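Local coordinates for SPbeta prophage-derived uncharacterized protein YorR (Bacillus subtilis, PDB 3KB2) that is of unknown function but binds a magnesium-bound guanosine nucleotide and probably acts as a nucleotide kinase, perhaps on dTMP, at residues C11-T16 with K109-V114; F63-L68 with R83-I88. One frame throughout, in Å; residues are numbered along the deposited sequence.

In the fold
From the N terminus, strand 3-7 runs into the phosphate-binding loop and helix 14-25, the first side of interaction 1. The chain then passes through strands 29-31 and 58-61 to F63 and helix 64-70, turns through a loop, and comes back in helix 82-92; interaction 2 closes this short excursion of 14 residues. Strand 96-102 leads on to helix 105-115, which returns to the nucleotide loop and closes the 92-residue loop of interaction 1. Interaction 2 is therefore nested inside interaction 1. Their centres lie about 24 Å apart, on opposite sides of the chain's centre: one ties together the segments following neighbouring strands 3-7 and 96-102, the other two helices between strands 58-61 and 96-102.

Interaction 1 of 2, residues C11-T16 with K109-V114; sequences CCFKST and KKRLRV. With MG (magnesium ion), chain D; G3D (guanosine-3'-monophosphate-5'-diphosphate), chain C.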
# COMPACT_ATOMS: atom_id res chain seq x y z
N CYS A 11 -8.82 -7.15 -5.53
CA CYS A 11 -10.27 -7.16 -5.66
C CYS A 11 -10.78 -7.67 -6.99
O CYS A 11 -11.75 -7.14 -7.54
CB CYS A 11 -10.80 -5.75 -5.39
SG CYS A 11 -10.44 -5.19 -3.71
N CYS A 12 -10.13 -8.70 -7.52
CA CYS A 12 -10.57 -9.27 -8.78
C CYS A 12 -10.94 -10.73 -8.62
O CYS A 12 -10.79 -11.53 -9.54
CB CYS A 12 -9.49 -9.09 -9.85
SG CYS A 12 -9.31 -7.37 -10.42
N PHE A 13 -11.44 -11.07 -7.43
CA PHE A 13 -11.89 -12.42 -7.12
C PHE A 13 -10.81 -13.50 -7.08
O PHE A 13 -11.14 -14.68 -6.98
CB PHE A 13 -12.99 -12.84 -8.11
CG PHE A 13 -14.11 -11.82 -8.29
CD1 PHE A 13 -14.34 -10.83 -7.34
CD2 PHE A 13 -14.96 -11.89 -9.40
CE1 PHE A 13 -15.41 -9.94 -7.48
CE2 PHE A 13 -16.03 -11.00 -9.54
CZ PHE A 13 -16.26 -10.03 -8.58
N LYS A 14 -9.54 -13.12 -7.12
CA LYS A 14 -8.47 -14.12 -7.12
C LYS A 14 -8.57 -15.15 -6.00
O LYS A 14 -8.60 -16.35 -6.26
CB LYS A 14 -7.10 -13.44 -7.11
CG LYS A 14 -6.88 -12.56 -8.34
CD LYS A 14 -5.41 -12.21 -8.55
CE LYS A 14 -4.78 -11.64 -7.30
NZ LYS A 14 -5.58 -10.52 -6.79
N SER A 15 -8.62 -14.68 -4.76
CA SER A 15 -8.69 -15.58 -3.61
C SER A 15 -9.98 -16.37 -3.50
O SER A 15 -9.99 -17.51 -3.01
CB SER A 15 -8.45 -14.78 -2.34
OG SER A 15 -7.10 -14.33 -2.34
N THR A 16 -11.07 -15.76 -3.95
CA THR A 16 -12.38 -16.40 -3.95
C THR A 16 -12.32 -17.53 -4.98
O THR A 16 -12.66 -18.67 -4.68
CB THR A 16 -13.47 -15.38 -4.35
OG1 THR A 16 -13.44 -14.28 -3.45
CG2 THR A 16 -14.87 -16.02 -4.31
N LYS A 109 -11.82 0.61 -8.43
CA LYS A 109 -11.93 1.69 -7.47
C LYS A 109 -13.16 1.52 -6.59
O LYS A 109 -13.11 1.77 -5.38
CB LYS A 109 -11.95 3.02 -8.20
CG LYS A 109 -10.63 3.28 -8.92
CD LYS A 109 -10.73 4.48 -9.83
CE LYS A 109 -9.48 4.60 -10.70
NZ LYS A 109 -9.60 5.77 -11.61
N LYS A 110 -14.26 1.09 -7.19
CA LYS A 110 -15.50 0.87 -6.45
C LYS A 110 -15.31 -0.22 -5.38
O LYS A 110 -15.71 -0.07 -4.24
CB LYS A 110 -16.62 0.44 -7.41
CG LYS A 110 -17.99 0.31 -6.75
CD LYS A 110 -18.66 -1.02 -7.07
CE LYS A 110 -18.92 -1.19 -8.56
NZ LYS A 110 -19.84 -0.12 -9.06
N ARG A 111 -14.70 -1.33 -5.76
CA ARG A 111 -14.49 -2.40 -4.82
C ARG A 111 -13.59 -1.99 -3.68
O ARG A 111 -13.71 -2.51 -2.58
CB ARG A 111 -13.95 -3.63 -5.56
CG ARG A 111 -14.95 -4.16 -6.57
CD ARG A 111 -14.45 -5.37 -7.32
NE ARG A 111 -15.47 -5.83 -8.26
CZ ARG A 111 -15.24 -6.64 -9.27
NH1 ARG A 111 -14.01 -7.11 -9.50
NH2 ARG A 111 -16.24 -6.97 -10.08
N LEU A 112 -12.69 -1.05 -3.93
CA LEU A 112 -11.78 -0.55 -2.90
C LEU A 112 -12.55 0.33 -1.91
O LEU A 112 -12.34 0.26 -0.70
CB LEU A 112 -10.64 0.26 -3.54
CG LEU A 112 -9.60 -0.58 -4.30
CD1 LEU A 112 -8.63 0.31 -5.07
CD2 LEU A 112 -8.85 -1.44 -3.30
N ARG A 113 -13.44 1.17 -2.44
CA ARG A 113 -14.25 2.02 -1.59
C ARG A 113 -15.05 1.15 -0.64
O ARG A 113 -14.97 1.31 0.57
CB ARG A 113 -15.21 2.87 -2.42
CG ARG A 113 -14.56 4.00 -3.20
CD ARG A 113 -15.60 5.02 -3.66
NE ARG A 113 -16.49 4.52 -4.70
CZ ARG A 113 -16.18 4.43 -6.00
NH1 ARG A 113 -14.98 4.80 -6.43
NH2 ARG A 113 -17.09 3.99 -6.87
N VAL A 114 -15.82 0.22 -1.18
CA VAL A 114 -16.62 -0.64 -0.33
C VAL A 114 -15.77 -1.47 0.62
O VAL A 114 -16.17 -1.72 1.76
CB VAL A 114 -17.51 -1.60 -1.16
CG1 VAL A 114 -18.43 -0.79 -2.05
CG2 VAL A 114 -16.65 -2.53 -1.97
MG MG D . -6.35 -12.15 -2.30
PB G3D C . -8.73 -10.59 -4.41
O1B G3D C . -8.01 -9.32 -3.94
O2B G3D C . -8.59 -10.95 -5.82
O3B G3D C . -8.22 -11.85 -3.46
PA G3D C . -11.18 -11.63 -3.36
O3A G3D C . -10.24 -10.52 -4.04
O1A G3D C . -11.23 -12.86 -4.13
O2A G3D C . -10.76 -11.71 -1.88
O5' G3D C . -12.67 -10.93 -3.54
C5' G3D C . -12.61 -9.48 -3.19
C4' G3D C . -14.17 -9.33 -2.84
O4' G3D C . -15.08 -9.49 -3.94
C3' G3D C . -14.73 -10.12 -1.78
O3' G3D C . -15.54 -9.37 -0.91
C2' G3D C . -15.42 -11.38 -2.38
O2' G3D C . -16.42 -11.81 -1.64
C1' G3D C . -16.10 -10.44 -3.64
N9 G3D C . -16.58 -11.41 -4.70
C8 G3D C . -16.03 -12.67 -4.90
N7 G3D C . -16.81 -13.05 -5.93
C5 G3D C . -17.85 -12.18 -6.27
C6 G3D C . -18.72 -12.32 -7.17
O6 G3D C . -19.04 -13.13 -8.09
N1 G3D C . -19.57 -11.08 -7.26
C2 G3D C . -19.28 -10.17 -6.41
N2 G3D C . -20.09 -8.92 -6.57
N3 G3D C . -18.31 -9.99 -5.53
C4 G3D C . -17.65 -11.14 -5.49
P1 G3D C . -15.43 -9.27 0.44
O4P G3D C . -16.26 -10.24 1.10
O5P G3D C . -16.06 -7.81 0.69
O6P G3D C . -14.05 -9.04 1.05
O HOH W 1 -8.35 -11.98 -1.06
O HOH W 2 -4.97 -12.56 -4.04
O HOH W 3 -5.20 -12.27 -0.32
O HOH W 4 -5.81 -9.97 -2.56
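The F13 ring lies between two flat groups, with the guanine of the nucleotide over one face and the R111 guanidinium over the other. Guanine C5 sits 3.5 Å above the phenyl plane, displaced toward its rim. On the far side R111 NH2 approaches F13 CZ at 3.4 Å, the guanidinium and ring planes being 25° apart. At the guanidinium edge, R111 NH1 donates to C11 O (3.0 Å, N-H...O angle 156°), lying in the carbonyl plane, while NH2 bonds to T148 O, so that two backbone carbonyls fix the rotation of the guanidinium, which tilts over the ring's rim. The R111 chain is extended from CG to NE (chi2 -180°), long enough to bridge from the helix to the loop. Near the base of this chain, small C11 lets the backbones come close: its CB meets R111 CB at 3.8 Å, and its SG touches L112 CD2 at 4.1 Å.

The loop itself wraps the diphosphate. C11 N donates to O1B of the nucleotide at 2.8 Å, the backbone N and NZ of K14 both reach its O2B, and T16 OG1 donates to its O1A at 2.7 Å. S15 OG and phosphate O3B bind the magnesium ion together with four waters, and D61 hydrogen-bonds to the same S15 hydroxyl. This is a P-loop (Walker A motif) ending in K14-S15, with F13, its backbone phi positive, where the classical sequence has glycine.

Interaction 2 of 2, residues F63-L68 with R83-I88; sequences FVYSNL and RQLRFI
L85 swings its CG away from its own backbone N (chi1 171°) and sends its two methyls toward V64 and L68, while V64, with chi1 -64°, directs CG1 to I88 and CG2 to L85. The contact joins two nearly antiparallel helices, 64-70 and 82-92, of a P-loop kinase fold built on a parallel sheet of order 2-3-1-4-5. Their segment axes run at 162° and come within 11.7 Å of each other at their closest, a gap filled by branched aliphatic side chains that pack closely without needing polar partners. Across it V64 and I88 lie alongside, pointing opposite ways, CG1 of V64 meeting CD1 of I88 at 3.7 Å. L85 meets three residues of the other helix: CD1 touches V64 CG2 (3.8 Å) and approaches Y65 CE1 at 4.1 Å, and CD2 turns to L68. The Y65 ring adds apolar bulk here, and its hydroxyl, which would be costly to bury alone, hydrogen-bonds to E89. Helices 42-52 and 122-137 border the pair, F49 packing against both F63 and I88 and V135 against Y65 and L68. Farther along, the second L85 methyl, CD2, reaches CD2 of L68 at 3.6 Å.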
# COMPACT_ATOMS: atom_id res chain seq x y z
N PHE A 63 1.73 -14.86 -8.34
CA PHE A 63 3.01 -15.52 -8.58
C PHE A 63 4.08 -14.60 -9.21
O PHE A 63 4.20 -13.44 -8.83
CB PHE A 63 2.72 -16.77 -9.44
CG PHE A 63 3.82 -17.80 -9.43
CD1 PHE A 63 4.67 -17.93 -8.33
CD2 PHE A 63 3.98 -18.66 -10.51
CE1 PHE A 63 5.68 -18.91 -8.33
CE2 PHE A 63 4.98 -19.63 -10.51
CZ PHE A 63 5.83 -19.75 -9.42
N VAL A 64 4.86 -15.14 -10.15
CA VAL A 64 5.94 -14.40 -10.80
C VAL A 64 5.52 -13.12 -11.52
O VAL A 64 6.29 -12.17 -11.58
CB VAL A 64 6.73 -15.29 -11.83
CG1 VAL A 64 7.44 -16.43 -11.11
CG2 VAL A 64 5.77 -15.85 -12.90
N TYR A 65 4.32 -13.09 -12.07
CA TYR A 65 3.90 -11.89 -12.78
C TYR A 65 3.60 -10.74 -11.84
O TYR A 65 4.00 -9.61 -12.10
CB TYR A 65 2.73 -12.22 -13.70
CG TYR A 65 3.14 -13.27 -14.71
CD1 TYR A 65 4.17 -13.02 -15.64
CD2 TYR A 65 2.57 -14.54 -14.69
CE1 TYR A 65 4.62 -14.01 -16.49
CE2 TYR A 65 3.02 -15.54 -15.53
CZ TYR A 65 4.04 -15.28 -16.43
OH TYR A 65 4.47 -16.30 -17.25
N SER A 66 2.92 -11.01 -10.72
CA SER A 66 2.65 -9.95 -9.76
C SER A 66 4.00 -9.42 -9.26
O SER A 66 4.11 -8.24 -8.93
CB SER A 66 1.85 -10.47 -8.58
OG SER A 66 0.60 -10.97 -8.99
N ASN A 67 5.01 -10.28 -9.18
CA ASN A 67 6.32 -9.83 -8.72
C ASN A 67 6.85 -8.75 -9.64
O ASN A 67 7.34 -7.72 -9.17
CB ASN A 67 7.32 -10.98 -8.66
CG ASN A 67 8.71 -10.49 -8.32
OD1 ASN A 67 8.99 -10.08 -7.20
ND2 ASN A 67 9.59 -10.54 -9.30
N LEU A 68 6.75 -8.98 -10.94
CA LEU A 68 7.20 -8.01 -11.94
C LEU A 68 6.49 -6.66 -11.82
O LEU A 68 7.09 -5.62 -12.09
CB LEU A 68 6.99 -8.59 -13.34
CG LEU A 68 8.16 -9.39 -13.91
CD1 LEU A 68 8.75 -10.32 -12.86
CD2 LEU A 68 7.67 -10.18 -15.13
N ARG A 83 16.06 -13.75 -17.39
CA ARG A 83 16.50 -15.12 -17.47
C ARG A 83 15.78 -16.02 -16.46
O ARG A 83 15.32 -17.10 -16.82
CB ARG A 83 18.02 -15.19 -17.26
CG ARG A 83 18.62 -16.57 -17.48
CD ARG A 83 20.09 -16.60 -17.07
NE ARG A 83 20.66 -17.94 -17.14
CZ ARG A 83 21.85 -18.28 -16.65
NH1 ARG A 83 22.28 -19.53 -16.76
NH2 ARG A 83 22.61 -17.37 -16.04
N GLN A 84 15.67 -15.58 -15.21
CA GLN A 84 15.00 -16.40 -14.20
C GLN A 84 13.53 -16.62 -14.57
O GLN A 84 13.03 -17.75 -14.54
CB GLN A 84 15.11 -15.74 -12.83
CG GLN A 84 16.55 -15.45 -12.44
CD GLN A 84 16.69 -14.70 -11.14
OE1 GLN A 84 16.02 -13.69 -10.91
NE2 GLN A 84 17.59 -15.17 -10.28
N LEU A 85 12.84 -15.53 -14.94
CA LEU A 85 11.44 -15.62 -15.31
C LEU A 85 11.28 -16.63 -16.44
O LEU A 85 10.41 -17.49 -16.41
CB LEU A 85 10.91 -14.26 -15.78
CG LEU A 85 9.50 -14.29 -16.40
CD1 LEU A 85 8.50 -14.72 -15.35
CD2 LEU A 85 9.15 -12.91 -16.94
N ARG A 86 12.13 -16.52 -17.44
CA ARG A 86 12.09 -17.41 -18.58
C ARG A 86 12.34 -18.85 -18.12
O ARG A 86 11.75 -19.79 -18.63
CB ARG A 86 13.13 -16.95 -19.59
CG ARG A 86 13.23 -17.75 -20.86
CD ARG A 86 14.14 -17.04 -21.85
NE ARG A 86 15.47 -16.78 -21.30
CZ ARG A 86 16.02 -15.57 -21.19
NH1 ARG A 86 15.35 -14.49 -21.57
NH2 ARG A 86 17.24 -15.44 -20.69
N PHE A 87 13.22 -19.02 -17.14
CA PHE A 87 13.53 -20.35 -16.62
C PHE A 87 12.30 -20.96 -15.95
O PHE A 87 11.98 -22.12 -16.18
CB PHE A 87 14.70 -20.25 -15.64
CG PHE A 87 15.06 -21.54 -14.98
CD1 PHE A 87 14.48 -21.90 -13.77
CD2 PHE A 87 15.99 -22.39 -15.55
CE1 PHE A 87 14.82 -23.10 -13.14
CE2 PHE A 87 16.34 -23.59 -14.93
CZ PHE A 87 15.76 -23.94 -13.72
N ILE A 88 11.62 -20.18 -15.12
CA ILE A 88 10.43 -20.67 -14.42
C ILE A 88 9.30 -21.04 -15.37
O ILE A 88 8.60 -22.02 -15.16
CB ILE A 88 9.92 -19.64 -13.41
CG1 ILE A 88 10.96 -19.47 -12.30
CG2 ILE A 88 8.60 -20.08 -12.82
CD1 ILE A 88 10.67 -18.30 -11.40